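Local coordinates for tail fiber protein (PDB 5W5P), which is the trimeric phage tailspike, which probably recognises and degrades the capsular polysaccharide of its Acinetobacter host, at residues F288-Y293 with L315-G320. Sequence-based numbering, arbitrary orientation.
Sequences FCESCY and LWESSG
C289 and W316 meet on successive coils of a right-handed parallel beta-helix, the fold usual in phage tailspikes, where strands 288-290 and 315-317 run side by side, 9° from parallel. The side chain of W316 leaves its strand with CG anti to the backbone N (chi1 -164°), which sends the indole nearly perpendicular to the strand into the coil interior, against C289 and C292. CE3 lies 3.4 Å from C289 CB, and CZ3 bridges the CB atoms of C289 and C292; CH2, at the far rim, comes within 3.6 Å of C292 CB. C289 SG sits at the ring edge, in plane, while C292 SG approaches obliquely. S319 CB lies 3.2 Å above the plane of the W316 ring, toward its rim, and at the other end of the indole NE1 gives an almost straight bond to G320 O. F322 packs edge-to-face on the same ring, and both cysteines also touch L267, so the interior packing continues onto the preceding coil.

On the other face of the strands, F288, L315 and E290 pack toward a second subunit. L315 CD2 reaches F288 CD1 and also touches E290 OE2, which is hydrogen-bonded to N228 of that subunit. E290 bends at chi2 (-88°) and runs alongside E317, their OE1 atoms 3.8 Å apart; E317 also rests on E339.

The backbone pairing follows the parallel pattern: C289 N bonds to L315 O, E317 N returns a weak bond to C289 O, and S291 N reaches E317 O. Beyond the strands, G320 N binds C292 O, so the pairing carries on through the turns. S319 OG ties the two turns together, donating to E317 O and accepting from C292 N at 2.9 Å.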
loop_
_atom_site.group_PDB
_atom_site.type_symbol
_atom_site.label_atom_id
_atom_site.label_comp_id
_atom_site.label_asym_id
_atom_site.label_seq_id
_atom_site.Cartn_x
_atom_site.Cartn_y
_atom_site.Cartn_z
ATOM N N PHE A 288 -5.283 6.396 13.640
ATOM C CA PHE A 288 -4.775 6.250 15.003
ATOM C C PHE A 288 -5.934 5.823 15.903
ATOM O O PHE A 288 -6.732 6.655 16.340
ATOM C CB PHE A 288 -4.162 7.562 15.487
ATOM C CG PHE A 288 -2.958 8.010 14.699
ATOM C CD1 PHE A 288 -2.025 7.085 14.249
ATOM C CD2 PHE A 288 -2.756 9.356 14.414
ATOM C CE1 PHE A 288 -0.913 7.492 13.532
ATOM C CE2 PHE A 288 -1.644 9.772 13.697
ATOM C CZ PHE A 288 -0.720 8.834 13.256
ATOM N N CYS A 289 -6.039 4.528 16.195
ATOM C CA CYS A 289 -7.142 4.003 16.999
ATOM C C CYS A 289 -6.636 3.595 18.375
ATOM O O CYS A 289 -5.808 2.685 18.491
ATOM C CB CYS A 289 -7.818 2.818 16.314
ATOM S SG CYS A 289 -8.066 3.013 14.547
ATOM N N GLU A 290 -7.160 4.247 19.412
ATOM C CA GLU A 290 -6.709 4.057 20.785
ATOM C C GLU A 290 -7.880 3.584 21.634
ATOM O O GLU A 290 -8.875 4.302 21.778
ATOM C CB GLU A 290 -6.121 5.353 21.349
ATOM C CG GLU A 290 -5.044 5.983 20.473
ATOM C CD GLU A 290 -3.651 5.444 20.775
ATOM O OE1 GLU A 290 -3.544 4.374 21.419
ATOM O OE2 GLU A 290 -2.661 6.095 20.376
ATOM N N SER A 291 -7.759 2.378 22.188
ATOM C CA SER A 291 -8.745 1.833 23.119
ATOM C C SER A 291 -10.129 1.732 22.478
ATOM O O SER A 291 -11.145 2.025 23.108
ATOM C CB SER A 291 -8.804 2.665 24.402
ATOM O OG SER A 291 -7.530 2.743 25.014
ATOM N N CYS A 292 -10.172 1.319 21.215
ATOM C CA CYS A 292 -11.433 1.057 20.533
ATOM C C CYS A 292 -11.869 -0.382 20.784
ATOM O O CYS A 292 -11.062 -1.308 20.724
ATOM C CB CYS A 292 -11.298 1.308 19.034
ATOM S SG CYS A 292 -11.161 3.047 18.596
ATOM N N TYR A 293 -13.155 -0.567 21.057
ATOM C CA TYR A 293 -13.667 -1.879 21.430
ATOM C C TYR A 293 -13.998 -2.758 20.229
ATOM O O TYR A 293 -14.333 -3.935 20.415
ATOM C CB TYR A 293 -14.894 -1.703 22.333
ATOM C CG TYR A 293 -14.576 -0.860 23.540
ATOM C CD1 TYR A 293 -13.764 -1.355 24.555
ATOM C CD2 TYR A 293 -15.055 0.442 23.652
ATOM C CE1 TYR A 293 -13.449 -0.587 25.663
ATOM C CE2 TYR A 293 -14.747 1.225 24.759
ATOM C CZ TYR A 293 -13.941 0.707 25.762
ATOM O OH TYR A 293 -13.627 1.474 26.867
ATOM N N LEU A 315 -3.113 2.079 13.381
ATOM C CA LEU A 315 -2.707 1.851 14.762
ATOM C C LEU A 315 -3.886 1.240 15.504
ATOM O O LEU A 315 -5.016 1.726 15.383
ATOM C CB LEU A 315 -2.261 3.154 15.425
ATOM C CG LEU A 315 -2.220 3.265 16.951
ATOM C CD1 LEU A 315 -1.004 2.577 17.516
ATOM C CD2 LEU A 315 -2.218 4.734 17.350
ATOM N N TRP A 316 -3.629 0.162 16.249
ATOM C CA TRP A 316 -4.674 -0.571 16.978
ATOM C C TRP A 316 -4.072 -1.037 18.304
ATOM O O TRP A 316 -3.490 -2.125 18.386
ATOM C CB TRP A 316 -5.201 -1.738 16.154
ATOM C CG TRP A 316 -6.497 -2.300 16.640
ATOM C CD1 TRP A 316 -6.683 -3.479 17.313
ATOM C CD2 TRP A 316 -7.797 -1.721 16.483
ATOM N NE1 TRP A 316 -8.016 -3.661 17.588
ATOM C CE2 TRP A 316 -8.722 -2.599 17.083
ATOM C CE3 TRP A 316 -8.268 -0.544 15.893
ATOM C CZ2 TRP A 316 -10.091 -2.333 17.113
ATOM C CZ3 TRP A 316 -9.627 -0.280 15.924
ATOM C CH2 TRP A 316 -10.523 -1.169 16.531
ATOM N N GLU A 317 -4.226 -0.215 19.340
ATOM C CA GLU A 317 -3.597 -0.441 20.634
ATOM C C GLU A 317 -4.653 -0.477 21.731
ATOM O O GLU A 317 -5.617 0.296 21.700
ATOM C CB GLU A 317 -2.565 0.652 20.931
ATOM C CG GLU A 317 -1.550 0.298 22.003
ATOM C CD GLU A 317 -0.373 1.253 22.011
ATOM O OE1 GLU A 317 -0.382 2.210 21.208
ATOM O OE2 GLU A 317 0.562 1.047 22.817
ATOM N N SER A 318 -4.458 -1.377 22.699
ATOM C CA SER A 318 -5.351 -1.505 23.855
ATOM C C SER A 318 -6.804 -1.624 23.413
ATOM O O SER A 318 -7.716 -1.086 24.042
ATOM C CB SER A 318 -5.172 -0.333 24.822
ATOM O OG SER A 318 -3.809 -0.171 25.169
ATOM N N SER A 319 -7.020 -2.346 22.326
ATOM C CA SER A 319 -8.306 -2.360 21.649
ATOM C C SER A 319 -8.875 -3.779 21.612
ATOM O O SER A 319 -8.340 -4.708 22.227
ATOM C CB SER A 319 -8.151 -1.773 20.246
ATOM O OG SER A 319 -8.014 -0.363 20.295
ATOM N N GLY A 320 -9.968 -3.940 20.881
ATOM C CA GLY A 320 -10.654 -5.213 20.758
ATOM C C GLY A 320 -10.348 -5.918 19.454
ATOM O O GLY A 320 -9.212 -5.902 18.968
#